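PDB 2V84: Spermidine/putrescine ABC transporter, periplasmic binding protein from Treponema pallidum, which probably binds polyamines such as spermidine and putrescine as the periplasmic receptor of an ABC-type uptake system. Local coordinates for residues N137-P142 / H240-F245; D210-S215 / H225-A230; F245-D250 / P310-H315; S253-D258 / G320-D325. All blocks are in the same frame, centred on the assembly; numbering follows the deposited sequence. Where two conformers were deposited one is given.

Interaction 1 of 4, residues N137-P142 / H240-F245; sequences NKKAVP and HEHIDF
K138 reaches across to the turn that leads into strand 243-246, its chain running over the backbone of E241 and H242 and crossing the D244 side chain at about a right angle, with CG 3.9 Å from D244 CB. A bend at chi3 (-75°) turns the end of the chain toward the turn, where NZ makes a weak hydrogen bond to E241 O at 3.1 Å. The same ammonium gives a second bond to a water, which in turn donates to I243 O. At the root of this lysine the backbone bond K138 N to H242 O measures 2.9 Å, and next to it N137 and I243 form an antiparallel non-hydrogen-bonded pair. K139 comes over one face of the H242 imidazole, CE lying toward the rim of the ring and CD 4.0 Å from ND1. N137 OD1 folds back to accept from A140 N in an Asx motif, which shapes the turn that carries both lysines. K138 is thus tied weakly to the turn at E241 O, and to the strand at I243 O through the water. D244 is committed to a salt bridge with R146 and a hydrogen bond from OD2 to Y144; K138 NZ stays 6.1 Å from D244 OD2 and probably acts on it only through space.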
loop_
_atom_site.group_PDB
_atom_site.type_symbol
_atom_site.label_atom_id
_atom_site.label_comp_id
_atom_site.label_asym_id
_atom_site.label_seq_id
_atom_site.Cartn_x
_atom_site.Cartn_y
_atom_site.Cartn_z
ATOM N N ASN A 137 -0.667 -16.308 14.100
ATOM C CA ASN A 137 -1.227 -16.528 15.433
ATOM C C ASN A 137 -0.267 -17.478 16.174
ATOM O O ASN A 137 -0.226 -18.677 15.888
ATOM C CB ASN A 137 -2.652 -17.107 15.312
ATOM C CG ASN A 137 -3.281 -17.415 16.656
ATOM O OD1 ASN A 137 -2.578 -17.650 17.626
ATOM N ND2 ASN A 137 -4.621 -17.425 16.719
ATOM N N LYS A 138 0.522 -16.905 17.087
ATOM C CA LYS A 138 1.642 -17.571 17.768
ATOM C C LYS A 138 1.206 -18.644 18.750
ATOM O O LYS A 138 1.993 -19.539 19.093
ATOM C CB LYS A 138 2.470 -16.552 18.553
ATOM C CG LYS A 138 3.257 -15.560 17.745
ATOM C CD LYS A 138 4.325 -14.876 18.611
ATOM C CE LYS A 138 3.740 -13.838 19.558
ATOM N NZ LYS A 138 4.796 -13.052 20.279
ATOM N N LYS A 139 -0.024 -18.546 19.253
ATOM C CA LYS A 139 -0.537 -19.607 20.111
ATOM C C LYS A 139 -0.989 -20.814 19.282
ATOM O O LYS A 139 -0.892 -21.949 19.740
ATOM C CB LYS A 139 -1.616 -19.106 21.102
ATOM C CG LYS A 139 -2.969 -18.740 20.512
ATOM C CD LYS A 139 -3.848 -17.970 21.519
ATOM C CE LYS A 139 -4.717 -16.914 20.781
ATOM N NZ LYS A 139 -5.704 -16.260 21.695
ATOM N N ALA A 140 -1.457 -20.574 18.056
ATOM C CA ALA A 140 -1.873 -21.672 17.185
ATOM C C ALA A 140 -0.717 -22.250 16.349
ATOM O O ALA A 140 -0.738 -23.420 15.955
ATOM C CB ALA A 140 -3.010 -21.235 16.303
ATOM N N VAL A 141 0.290 -21.422 16.082
ATOM C CA VAL A 141 1.463 -21.855 15.322
ATOM C C VAL A 141 2.715 -21.482 16.099
ATOM O O VAL A 141 3.286 -20.419 15.852
ATOM C CB VAL A 141 1.528 -21.181 13.906
ATOM C CG1 VAL A 141 2.471 -21.943 13.026
ATOM C CG2 VAL A 141 0.155 -21.113 13.248
ATOM N N PRO A 142 3.135 -22.329 17.057
ATOM C CA PRO A 142 4.284 -21.983 17.913
ATOM C C PRO A 142 5.642 -21.986 17.201
ATOM O O PRO A 142 6.528 -21.206 17.587
ATOM C CB PRO A 142 4.252 -23.045 19.008
ATOM C CG PRO A 142 2.929 -23.735 18.867
ATOM C CD PRO A 142 2.559 -23.630 17.437
ATOM N N HIS A 240 -3.169 -8.818 21.044
ATOM C CA HIS A 240 -2.048 -8.360 20.221
ATOM C C HIS A 240 -0.709 -9.052 20.499
ATOM O O HIS A 240 0.066 -9.275 19.575
ATOM C CB HIS A 240 -1.899 -6.838 20.351
ATOM C CG HIS A 240 -2.942 -6.066 19.609
ATOM N ND1 HIS A 240 -2.861 -4.704 19.415
ATOM C CD2 HIS A 240 -4.076 -6.468 18.987
ATOM C CE1 HIS A 240 -3.907 -4.298 18.716
ATOM N NE2 HIS A 240 -4.658 -5.349 18.440
ATOM N N GLU A 241 -0.444 -9.391 21.765
ATOM C CA GLU A 241 0.817 -10.038 22.142
ATOM C C GLU A 241 0.977 -11.419 21.497
ATOM O O GLU A 241 2.082 -11.966 21.443
ATOM C CB GLU A 241 0.941 -10.158 23.666
ATOM C CG GLU A 241 -0.138 -11.009 24.325
ATOM C CD GLU A 241 -0.023 -11.061 25.851
ATOM O OE1 GLU A 241 0.086 -9.988 26.495
ATOM O OE2 GLU A 241 -0.068 -12.182 26.401
ATOM N N HIS A 242 -0.135 -11.977 21.028
ATOM C CA HIS A 242 -0.151 -13.302 20.440
ATOM C C HIS A 242 0.034 -13.249 18.937
ATOM O O HIS A 242 0.055 -14.286 18.296
ATOM C CB HIS A 242 -1.474 -14.011 20.735
ATOM C CG HIS A 242 -1.730 -14.224 22.188
ATOM N ND1 HIS A 242 -1.203 -15.288 22.887
ATOM C CD2 HIS A 242 -2.449 -13.504 23.080
ATOM C CE1 HIS A 242 -1.595 -15.218 24.147
ATOM N NE2 HIS A 242 -2.348 -14.141 24.289
ATOM N N ILE A 243 0.143 -12.049 18.384
ATOM C CA ILE A 243 0.302 -11.877 16.943
ATOM C C ILE A 243 1.753 -11.567 16.619
ATOM O O ILE A 243 2.354 -10.680 17.209
ATOM C CB ILE A 243 -0.576 -10.727 16.358
ATOM C CG1 ILE A 243 -2.040 -10.872 16.769
ATOM C CG2 ILE A 243 -0.474 -10.685 14.804
ATOM C CD1 ILE A 243 -2.879 -9.644 16.483
ATOM N N ASP A 244 2.306 -12.281 15.642
ATOM C CA ASP A 244 3.578 -11.893 15.079
ATOM C C ASP A 244 3.271 -11.483 13.670
ATOM O O ASP A 244 2.896 -12.330 12.852
ATOM C CB ASP A 244 4.541 -13.082 15.075
ATOM C CG ASP A 244 5.940 -12.719 14.625
ATOM O OD1 ASP A 244 6.226 -11.545 14.294
ATOM O OD2 ASP A 244 6.780 -13.648 14.585
ATOM N N PHE A 245 3.379 -10.183 13.415
ATOM C CA PHE A 245 3.282 -9.645 12.084
ATOM C C PHE A 245 4.702 -9.360 11.661
ATOM O O PHE A 245 5.458 -8.755 12.430
ATOM C CB PHE A 245 2.457 -8.339 12.042
ATOM C CG PHE A 245 2.461 -7.703 10.704
ATOM C CD1 PHE A 245 1.531 -8.077 9.739
ATOM C CD2 PHE A 245 3.464 -6.803 10.359
ATOM C CE1 PHE A 245 1.613 -7.554 8.471
ATOM C CE2 PHE A 245 3.522 -6.259 9.106
ATOM C CZ PHE A 245 2.602 -6.641 8.153
HETATM O O HOH W 1 4.446 -10.425 18.664
#

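Interaction 2 of 4, residues D210-S215 / H225-A230; sequences DGYAKS and HGFAEA
Y212 leaves the first turn of helix 212-218 and extends to G226 and F227. Its chi1 of 65° sets CG between the backbone N and the carbonyl carbon, which directs the ring at H225 and G226. From CB the side chain passes to CG and CD1, both 3.9 Å from H225 O; that carbonyl oxygen sits above the centre of the ring. Further out, CE1 and CZ each lie 3.7 Å from G226 CA, and the ring lies directly on the glycine backbone. The tip, OH, accepts a hydrogen bond from F227 N at 3.0 Å, almost perfectly straight at 175°, and rests against A230 CB at 3.6 Å. Beside the tyrosine, A213 CB packs on A230 CB (3.9 Å), bringing the two helices close through small side chains. The F231 ring meets that of Y212 with the planes inclined at about 55°, while H225 ND1 accepts a hydrogen bond from M163 N. The phenol oxygen thus takes up the N-H of the N-cap residue F227, in the connection from strand 223-226 to helix 228-234 of a periplasmic binding protein. The probable polyamine site is close: side chain to side chain, H225 is about 4 Å from E168, and F227 lies about 4 Å from a bound MES.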
loop_
_atom_site.group_PDB
_atom_site.type_symbol
_atom_site.label_atom_id
_atom_site.label_comp_id
_atom_site.label_asym_id
_atom_site.label_seq_id
_atom_site.Cartn_x
_atom_site.Cartn_y
_atom_site.Cartn_z
ATOM N N ASP A 210 -10.192 -8.466 1.998
ATOM C CA ASP A 210 -11.140 -7.710 2.831
ATOM C C ASP A 210 -11.701 -8.394 4.060
ATOM O O ASP A 210 -12.209 -7.713 4.953
ATOM C CB ASP A 210 -12.297 -7.142 2.001
ATOM C CG ASP A 210 -12.717 -8.053 0.880
ATOM O OD1 ASP A 210 -13.312 -9.106 1.162
ATOM O OD2 ASP A 210 -12.460 -7.690 -0.295
ATOM N N GLY A 211 -11.639 -9.722 4.100
ATOM C CA GLY A 211 -12.147 -10.476 5.247
ATOM C C GLY A 211 -11.077 -11.140 6.088
ATOM O O GLY A 211 -11.395 -11.753 7.114
ATOM N N TYR A 212 -9.821 -11.030 5.661
ATOM C CA TYR A 212 -8.718 -11.791 6.277
ATOM C C TYR A 212 -8.439 -11.365 7.709
ATOM O O TYR A 212 -8.069 -12.194 8.539
ATOM C CB TYR A 212 -7.429 -11.685 5.431
ATOM C CG TYR A 212 -6.834 -10.286 5.339
ATOM C CD1 TYR A 212 -6.033 -9.769 6.370
ATOM C CD2 TYR A 212 -7.044 -9.491 4.217
ATOM C CE1 TYR A 212 -5.484 -8.469 6.292
ATOM C CE2 TYR A 212 -6.486 -8.199 4.122
ATOM C CZ TYR A 212 -5.715 -7.703 5.174
ATOM O OH TYR A 212 -5.171 -6.430 5.088
ATOM N N ALA A 213 -8.618 -10.075 7.995
ATOM C CA ALA A 213 -8.332 -9.545 9.333
ATOM C C ALA A 213 -9.375 -10.009 10.347
ATOM O O ALA A 213 -9.030 -10.330 11.493
ATOM C CB ALA A 213 -8.241 -8.022 9.311
ATOM N N LYS A 214 -10.635 -10.059 9.916
ATOM C CA LYS A 214 -11.715 -10.590 10.754
ATOM C C LYS A 214 -11.576 -12.086 10.959
ATOM O O LYS A 214 -11.753 -12.589 12.080
ATOM C CB LYS A 214 -13.094 -10.262 10.170
ATOM C CG LYS A 214 -14.175 -10.337 11.200
ATOM C CD LYS A 214 -15.490 -9.727 10.711
ATOM C CE LYS A 214 -16.501 -10.824 10.410
ATOM N NZ LYS A 214 -17.824 -10.552 11.027
ATOM N N SER A 215 -11.253 -12.790 9.875
ATOM C CA SER A 215 -11.062 -14.240 9.927
ATOM C C SER A 215 -9.825 -14.590 10.734
ATOM O O SER A 215 -9.777 -15.631 11.409
ATOM C CB SER A 215 -10.969 -14.821 8.514
ATOM O OG SER A 215 -12.180 -14.607 7.802
ATOM N N HIS A 225 -1.807 -13.307 4.849
ATOM C CA HIS A 225 -1.117 -12.239 4.136
ATOM C C HIS A 225 -1.970 -10.958 4.223
ATOM O O HIS A 225 -3.187 -11.011 4.010
ATOM C CB HIS A 225 -1.015 -12.710 2.684
ATOM C CG HIS A 225 -0.231 -11.821 1.777
ATOM N ND1 HIS A 225 -0.420 -11.847 0.416
ATOM C CD2 HIS A 225 0.739 -10.904 2.007
ATOM C CE1 HIS A 225 0.407 -10.994 -0.162
ATOM N NE2 HIS A 225 1.123 -10.405 0.781
ATOM N N GLY A 226 -1.360 -9.820 4.555
ATOM C CA GLY A 226 -2.144 -8.585 4.624
ATOM C C GLY A 226 -1.452 -7.410 5.277
ATOM O O GLY A 226 -0.256 -7.445 5.503
ATOM N N PHE A 227 -2.219 -6.360 5.553
ATOM C CA PHE A 227 -1.664 -5.166 6.164
ATOM C C PHE A 227 -1.779 -5.185 7.671
ATOM O O PHE A 227 -2.813 -5.513 8.240
ATOM C CB PHE A 227 -2.295 -3.901 5.590
ATOM C CG PHE A 227 -2.158 -3.788 4.102
ATOM C CD1 PHE A 227 -0.916 -3.666 3.508
ATOM C CD2 PHE A 227 -3.287 -3.778 3.297
ATOM C CE1 PHE A 227 -0.788 -3.556 2.113
ATOM C CE2 PHE A 227 -3.179 -3.659 1.924
ATOM C CZ PHE A 227 -1.935 -3.558 1.327
ATOM N N ALA A 228 -0.680 -4.822 8.308
ATOM C CA ALA A 228 -0.571 -4.798 9.766
ATOM C C ALA A 228 -1.689 -3.982 10.408
ATOM O O ALA A 228 -2.290 -4.408 11.406
ATOM C CB ALA A 228 0.783 -4.235 10.157
ATOM N N GLU A 229 -1.982 -2.818 9.836
ATOM C CA GLU A 229 -3.031 -1.962 10.405
ATOM C C GLU A 229 -4.408 -2.634 10.444
ATOM O O GLU A 229 -5.201 -2.344 11.331
ATOM C CB GLU A 229 -3.080 -0.594 9.691
ATOM C CG GLU A 229 -3.566 -0.605 8.212
ATOM C CD GLU A 229 -2.464 -0.864 7.208
ATOM O OE1 GLU A 229 -1.358 -1.311 7.602
ATOM O OE2 GLU A 229 -2.710 -0.632 6.009
ATOM N N ALA A 230 -4.699 -3.518 9.486
ATOM C CA ALA A 230 -5.960 -4.278 9.498
ATOM C C ALA A 230 -5.990 -5.375 10.565
ATOM O O ALA A 230 -6.956 -5.502 11.311
ATOM C CB ALA A 230 -6.247 -4.864 8.119
#

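Interaction 3 of 4, residues F245-D250 / P310-H315; sequences FFIPQD and PYYSEH
Apolar contact between F245, I247 and Y312 forms the centre of this interface. I247 places CD1 over one face of the Y312 ring in a CH-pi contact, 4.2 Å from the ring centroid and 22° off the normal, displaced toward the rim on the CD1 side. F245 touches the same ring through CE2, 3.8 Å from Y312 CD2. Its CG is anti to the backbone N (chi1 174°), which extends the phenyl group from the strand toward the tyrosine. The polar contacts between the segments run through water. One water donates to both F245 O and Y311 O, at 2.8 Å each, and ties the strand at F245 to the backbone of Y311. A second donates to Q249 OE1 and, at 2.7 Å, to H315 O, making a similar link at the far end. Within its own segment Q249 is folded back by a bend at chi2, and NE2 donates to I247 O at 2.8 Å from above the carbonyl plane; D316 O is another acceptor for this nitrogen, so the amide has three partners, two at NE2 and the water at OE1. The Y312 hydroxyl is hydrogen-bonded to the Y128 hydroxyl. The segments 245-249 and 311-315 run in nearly the same direction, 12° apart, and A228 of helix 228-234 packs against F245, Y311 and Y312, while strand 125-137 receives F246 and I247.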
loop_
_atom_site.group_PDB
_atom_site.type_symbol
_atom_site.label_atom_id
_atom_site.label_comp_id
_atom_site.label_asym_id
_atom_site.label_seq_id
_atom_site.Cartn_x
_atom_site.Cartn_y
_atom_site.Cartn_z
ATOM N N PHE A 245 3.379 -10.183 13.415
ATOM C CA PHE A 245 3.282 -9.645 12.084
ATOM C C PHE A 245 4.702 -9.360 11.661
ATOM O O PHE A 245 5.458 -8.755 12.430
ATOM C CB PHE A 245 2.457 -8.339 12.042
ATOM C CG PHE A 245 2.461 -7.703 10.704
ATOM C CD1 PHE A 245 1.531 -8.077 9.739
ATOM C CD2 PHE A 245 3.464 -6.803 10.359
ATOM C CE1 PHE A 245 1.613 -7.554 8.471
ATOM C CE2 PHE A 245 3.522 -6.259 9.106
ATOM C CZ PHE A 245 2.602 -6.641 8.153
ATOM N N PHE A 246 5.059 -9.787 10.454
ATOM C CA PHE A 246 6.379 -9.511 9.885
ATOM C C PHE A 246 6.291 -9.359 8.386
ATOM O O PHE A 246 5.446 -9.963 7.735
ATOM C CB PHE A 246 7.383 -10.640 10.208
ATOM C CG PHE A 246 6.868 -12.015 9.901
ATOM C CD1 PHE A 246 6.115 -12.714 10.840
ATOM C CD2 PHE A 246 7.162 -12.630 8.697
ATOM C CE1 PHE A 246 5.618 -13.992 10.560
ATOM C CE2 PHE A 246 6.678 -13.893 8.406
ATOM C CZ PHE A 246 5.897 -14.583 9.345
ATOM N N ILE A 247 7.186 -8.551 7.838
ATOM C CA ILE A 247 7.418 -8.522 6.404
ATOM C C ILE A 247 8.681 -9.367 6.235
ATOM O O ILE A 247 9.697 -9.048 6.847
ATOM C CB ILE A 247 7.657 -7.072 5.914
ATOM C CG1 ILE A 247 6.446 -6.191 6.242
ATOM C CG2 ILE A 247 8.040 -7.049 4.416
ATOM C CD1 ILE A 247 6.784 -4.740 6.604
ATOM N N PRO A 248 8.623 -10.465 5.441
ATOM C CA PRO A 248 9.774 -11.341 5.297
ATOM C C PRO A 248 11.041 -10.579 4.880
ATOM O O PRO A 248 11.000 -9.788 3.932
ATOM C CB PRO A 248 9.322 -12.316 4.207
ATOM C CG PRO A 248 7.833 -12.393 4.428
ATOM C CD PRO A 248 7.449 -10.976 4.704
ATOM N N GLN A 249 12.132 -10.816 5.607
ATOM C CA GLN A 249 13.363 -10.024 5.474
ATOM C C GLN A 249 14.476 -10.753 4.720
ATOM O O GLN A 249 15.512 -10.145 4.404
ATOM C CB GLN A 249 13.863 -9.584 6.860
ATOM C CG GLN A 249 12.910 -8.663 7.636
ATOM C CD GLN A 249 12.747 -7.276 7.018
ATOM O OE1 GLN A 249 13.715 -6.542 6.844
ATOM N NE2 GLN A 249 11.521 -6.915 6.695
ATOM N N ASP A 250 14.274 -12.042 4.429
ATOM C CA ASP A 250 15.304 -12.845 3.757
ATOM C C ASP A 250 15.248 -12.737 2.229
ATOM O O ASP A 250 16.086 -13.302 1.530
ATOM C CB ASP A 250 15.277 -14.310 4.239
ATOM C CG ASP A 250 14.048 -15.082 3.756
ATOM O OD1 ASP A 250 12.913 -14.533 3.770
ATOM O OD2 ASP A 250 14.232 -16.268 3.386
ATOM N N PRO A 310 4.912 1.974 16.263
ATOM C CA PRO A 310 4.544 1.357 14.987
ATOM C C PRO A 310 4.496 -0.179 15.025
ATOM O O PRO A 310 5.226 -0.806 15.790
ATOM C CB PRO A 310 5.648 1.831 14.026
ATOM C CG PRO A 310 6.303 2.982 14.697
ATOM C CD PRO A 310 6.183 2.716 16.164
ATOM N N TYR A 311 3.640 -0.759 14.178
ATOM C CA TYR A 311 3.479 -2.213 14.064
ATOM C C TYR A 311 4.633 -2.867 13.332
ATOM O O TYR A 311 4.863 -4.056 13.464
ATOM C CB TYR A 311 2.159 -2.570 13.382
ATOM C CG TYR A 311 0.956 -2.239 14.233
ATOM C CD1 TYR A 311 0.946 -2.547 15.582
ATOM C CD2 TYR A 311 -0.169 -1.609 13.692
ATOM C CE1 TYR A 311 -0.138 -2.251 16.382
ATOM C CE2 TYR A 311 -1.274 -1.299 14.499
ATOM C CZ TYR A 311 -1.242 -1.634 15.837
ATOM O OH TYR A 311 -2.309 -1.366 16.659
ATOM N N TYR A 312 5.337 -2.080 12.536
ATOM C CA TYR A 312 6.608 -2.485 11.958
ATOM C C TYR A 312 7.499 -1.241 11.893
ATOM O O TYR A 312 6.988 -0.117 11.999
ATOM C CB TYR A 312 6.405 -3.133 10.592
ATOM C CG TYR A 312 5.569 -2.355 9.594
ATOM C CD1 TYR A 312 6.165 -1.463 8.704
ATOM C CD2 TYR A 312 4.189 -2.543 9.508
ATOM C CE1 TYR A 312 5.389 -0.748 7.765
ATOM C CE2 TYR A 312 3.406 -1.843 8.549
ATOM C CZ TYR A 312 4.017 -0.948 7.693
ATOM O OH TYR A 312 3.281 -0.252 6.732
ATOM N N SER A 313 8.816 -1.429 11.785
ATOM C CA SER A 313 9.727 -0.280 11.710
ATOM C C SER A 313 9.991 0.078 10.264
ATOM O O SER A 313 9.668 -0.697 9.369
ATOM C CB SER A 313 11.039 -0.511 12.477
ATOM O OG SER A 313 11.969 -1.231 11.698
ATOM N N GLU A 314 10.560 1.263 10.040
ATOM C CA GLU A 314 10.856 1.747 8.694
ATOM C C GLU A 314 12.015 0.958 8.108
ATOM O O GLU A 314 12.175 0.883 6.891
ATOM C CB GLU A 314 11.164 3.262 8.690
ATOM C CG GLU A 314 12.355 3.669 9.545
ATOM C CD GLU A 314 13.156 4.828 8.957
ATOM O OE1 GLU A 314 12.844 5.285 7.829
ATOM O OE2 GLU A 314 14.114 5.278 9.630
ATOM N N HIS A 315 12.826 0.378 8.994
ATOM C CA HIS A 315 13.963 -0.424 8.589
ATOM C C HIS A 315 13.521 -1.761 7.987
ATOM O O HIS A 315 14.299 -2.414 7.297
ATOM C CB HIS A 315 14.899 -0.656 9.775
ATOM C CG HIS A 315 15.354 0.609 10.436
ATOM N ND1 HIS A 315 16.251 1.477 9.847
ATOM C CD2 HIS A 315 15.025 1.162 11.628
ATOM C CE1 HIS A 315 16.459 2.504 10.650
ATOM N NE2 HIS A 315 15.733 2.334 11.741
HETATM O O HOH W 2 6.438 -6.178 12.482
HETATM O O HOH W 3 14.390 -4.148 5.288
#

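Interaction 4 of 4, residues S253-D258 / G320-D325; sequences SPVYVD and GTLKTD. With MES (2-(N-morpholino)-ethanesulfonic acid), chain B.
P254-V255 and T321-L322 pair as parallel strands, adding the short strand 321-322 to strand 254-260 in the mixed sheet of this periplasmic binding protein. Three backbone bonds make the ladder: T321 N to S253 O, V255 N to T321 O (2.8 Å) and K323 N to V255 O. V255 CG2 lies 3.7 Å from G320 CA, against the bare glycine backbone. Farther along, L322 CD1 presses on V257 CG1 at 3.3 Å, tighter than usual for two carbons, and a water joins V257 N to K323 O where the strands diverge.

The K323 chain runs alongside P254 CB and V255 O, and its bend at chi3 (-68°) carries NZ to the sulfonate of a bound MES, probably from the crystallisation liquor. That ammonium also forms a salt bridge with E168, one of the residues predicted to bind spermidine, so the carboxylate probably helps to position it. MES C5 lies over one face of the Y256 ring, 3.3 Å from CZ. N182 bonds to L322 O through ND2 and to T324 N through OD1. At the junction of linker and morpholine ring, MES N4 donates at 3.0 Å to D258 OD2, the same carboxylate oxygen that is hydrogen-bonded to Y35 OH.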
loop_
_atom_site.group_PDB
_atom_site.type_symbol
_atom_site.label_atom_id
_atom_site.label_comp_id
_atom_site.label_asym_id
_atom_site.label_seq_id
_atom_site.Cartn_x
_atom_site.Cartn_y
_atom_site.Cartn_z
ATOM N N SER A 253 10.935 -8.539 -0.566
ATOM C CA SER A 253 9.471 -8.555 -0.577
ATOM C C SER A 253 8.893 -7.289 -1.204
ATOM O O SER A 253 9.478 -6.217 -1.070
ATOM C CB SER A 253 8.935 -8.678 0.844
ATOM O OG SER A 253 9.524 -9.776 1.501
ATOM N N PRO A 254 7.718 -7.410 -1.853
ATOM C CA PRO A 254 7.091 -6.234 -2.450
ATOM C C PRO A 254 6.735 -5.138 -1.440
ATOM O O PRO A 254 6.156 -5.394 -0.368
ATOM C CB PRO A 254 5.823 -6.769 -3.119
ATOM C CG PRO A 254 5.782 -8.227 -2.909
ATOM C CD PRO A 254 6.935 -8.647 -2.037
ATOM N N VAL A 255 7.061 -3.906 -1.824
ATOM C CA VAL A 255 6.828 -2.701 -1.042
ATOM C C VAL A 255 5.956 -1.760 -1.908
ATOM O O VAL A 255 6.011 -1.816 -3.126
ATOM C CB VAL A 255 8.204 -2.058 -0.628
ATOM C CG1 VAL A 255 8.039 -0.720 0.060
ATOM C CG2 VAL A 255 8.984 -2.999 0.295
ATOM N N TYR A 256 5.115 -0.935 -1.290
ATOM C CA TYR A 256 4.303 0.030 -2.055
ATOM C C TYR A 256 4.601 1.464 -1.648
ATOM O O TYR A 256 5.004 1.716 -0.525
ATOM C CB TYR A 256 2.783 -0.260 -1.935
ATOM C CG TYR A 256 2.231 -0.016 -0.551
ATOM C CD1 TYR A 256 1.938 1.287 -0.099
ATOM C CD2 TYR A 256 2.010 -1.072 0.307
ATOM C CE1 TYR A 256 1.472 1.518 1.192
ATOM C CE2 TYR A 256 1.521 -0.859 1.582
ATOM C CZ TYR A 256 1.252 0.428 2.021
ATOM O OH TYR A 256 0.792 0.617 3.305
ATOM N N VAL A 257 4.444 2.402 -2.583
ATOM C CA VAL A 257 4.394 3.822 -2.233
ATOM C C VAL A 257 3.124 4.432 -2.842
ATOM O O VAL A 257 2.878 4.295 -4.031
ATOM C CB VAL A 257 5.666 4.619 -2.655
ATOM C CG1 VAL A 257 5.975 4.410 -4.147
ATOM C CG2 VAL A 257 5.494 6.102 -2.288
ATOM N N ASP A 258 2.316 5.053 -1.986
ATOM C CA ASP A 258 1.124 5.826 -2.393
ATOM C C ASP A 258 1.478 7.322 -2.395
ATOM O O ASP A 258 2.291 7.739 -1.580
ATOM C CB ASP A 258 0.010 5.590 -1.375
ATOM C CG ASP A 258 -0.572 4.173 -1.447
ATOM O OD1 ASP A 258 -0.652 3.632 -2.552
ATOM O OD2 ASP A 258 -0.984 3.628 -0.392
ATOM N N GLY A 320 13.218 -4.582 0.848
ATOM C CA GLY A 320 12.121 -4.862 -0.062
ATOM C C GLY A 320 12.216 -4.120 -1.372
ATOM O O GLY A 320 13.021 -3.209 -1.504
ATOM N N THR A 321 11.381 -4.510 -2.335
ATOM C CA THR A 321 11.386 -3.916 -3.666
ATOM C C THR A 321 10.088 -3.188 -3.926
ATOM O O THR A 321 9.020 -3.768 -3.826
ATOM C CB THR A 321 11.636 -4.974 -4.789
ATOM O OG1 THR A 321 12.943 -5.539 -4.630
ATOM C CG2 THR A 321 11.592 -4.342 -6.206
ATOM N N LEU A 322 10.203 -1.907 -4.279
ATOM C CA LEU A 322 9.048 -1.075 -4.612
ATOM C C LEU A 322 8.355 -1.600 -5.863
ATOM O O LEU A 322 9.002 -1.795 -6.880
ATOM C CB LEU A 322 9.513 0.385 -4.836
ATOM C CG LEU A 322 8.413 1.431 -4.989
ATOM C CD1 LEU A 322 7.733 1.619 -3.634
ATOM C CD2 LEU A 322 8.938 2.768 -5.538
ATOM N N LYS A 323 7.040 -1.826 -5.784
ATOM C CA LYS A 323 6.273 -2.278 -6.947
ATOM C C LYS A 323 6.175 -1.143 -7.951
ATOM O O LYS A 323 5.831 0.002 -7.599
ATOM C CB LYS A 323 4.864 -2.714 -6.532
ATOM C CG LYS A 323 4.822 -4.003 -5.702
ATOM C CD LYS A 323 3.382 -4.268 -5.241
ATOM C CE LYS A 323 2.923 -3.227 -4.232
ATOM N NZ LYS A 323 1.490 -3.440 -3.815
ATOM N N THR A 324 6.494 -1.453 -9.201
ATOM C CA THR A 324 6.556 -0.423 -10.215
ATOM C C THR A 324 5.701 -0.806 -11.403
ATOM O O THR A 324 5.168 -1.915 -11.480
ATOM C CB THR A 324 8.006 -0.217 -10.734
ATOM O OG1 THR A 324 8.427 -1.407 -11.395
ATOM C CG2 THR A 324 8.974 0.120 -9.595
ATOM N N ASP A 325 5.570 0.128 -12.329
ATOM C CA ASP A 325 4.912 -0.145 -13.580
ATOM C C ASP A 325 5.750 -1.089 -14.440
ATOM O O ASP A 325 6.890 -0.775 -14.816
ATOM C CB ASP A 325 4.640 1.158 -14.321
ATOM C CG ASP A 325 3.728 0.962 -15.492
ATOM O OD1 ASP A 325 2.733 0.218 -15.357
ATOM O OD2 ASP A 325 4.017 1.541 -16.554
HETATM O O1 MES B . -4.215 0.507 1.718
HETATM C C2 MES B . -4.296 1.896 1.433
HETATM C C3 MES B . -3.651 2.150 0.080
HETATM N N4 MES B . -2.676 1.100 -0.172
HETATM C C5 MES B . -1.903 0.524 0.912
HETATM C C6 MES B . -2.879 0.079 1.992
HETATM C C7 MES B . -2.565 0.571 -1.531
HETATM C C8 MES B . -1.129 0.410 -2.021
HETATM S S MES B . -1.122 -0.660 -3.305
HETATM O O1S MES B . -1.472 -2.003 -2.820
HETATM O O2S MES B . -2.110 -0.229 -4.305
HETATM O O3S MES B . 0.257 -0.729 -3.848
HETATM O O HOH W 4 4.105 1.179 -5.411
#

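How the interactions relate
Interactions 1 to 4 all reach one mixed sheet. Interactions 1 and 3 share F245, whose ring also packs on interaction 2, with CE1 3.5 Å from G226 O and CE2 3.6 Å from A228 CB. Interactions 1 and 3 meet a second time where H240 CE1 comes 3.9 Å from Y311 OH. Interaction 3 leads on to interaction 4 through a probable hydrogen bond between P248 O and S253 OG (2.8 Å). Interaction 2 reaches interaction 4 at the MES site, where F227 CE1 is 3.6 Å from Y256 CE2. Interaction 1, centred about 26 Å from the centre of interaction 4, lies at the surface, far from the predicted spermidine site, where K323 meets E168.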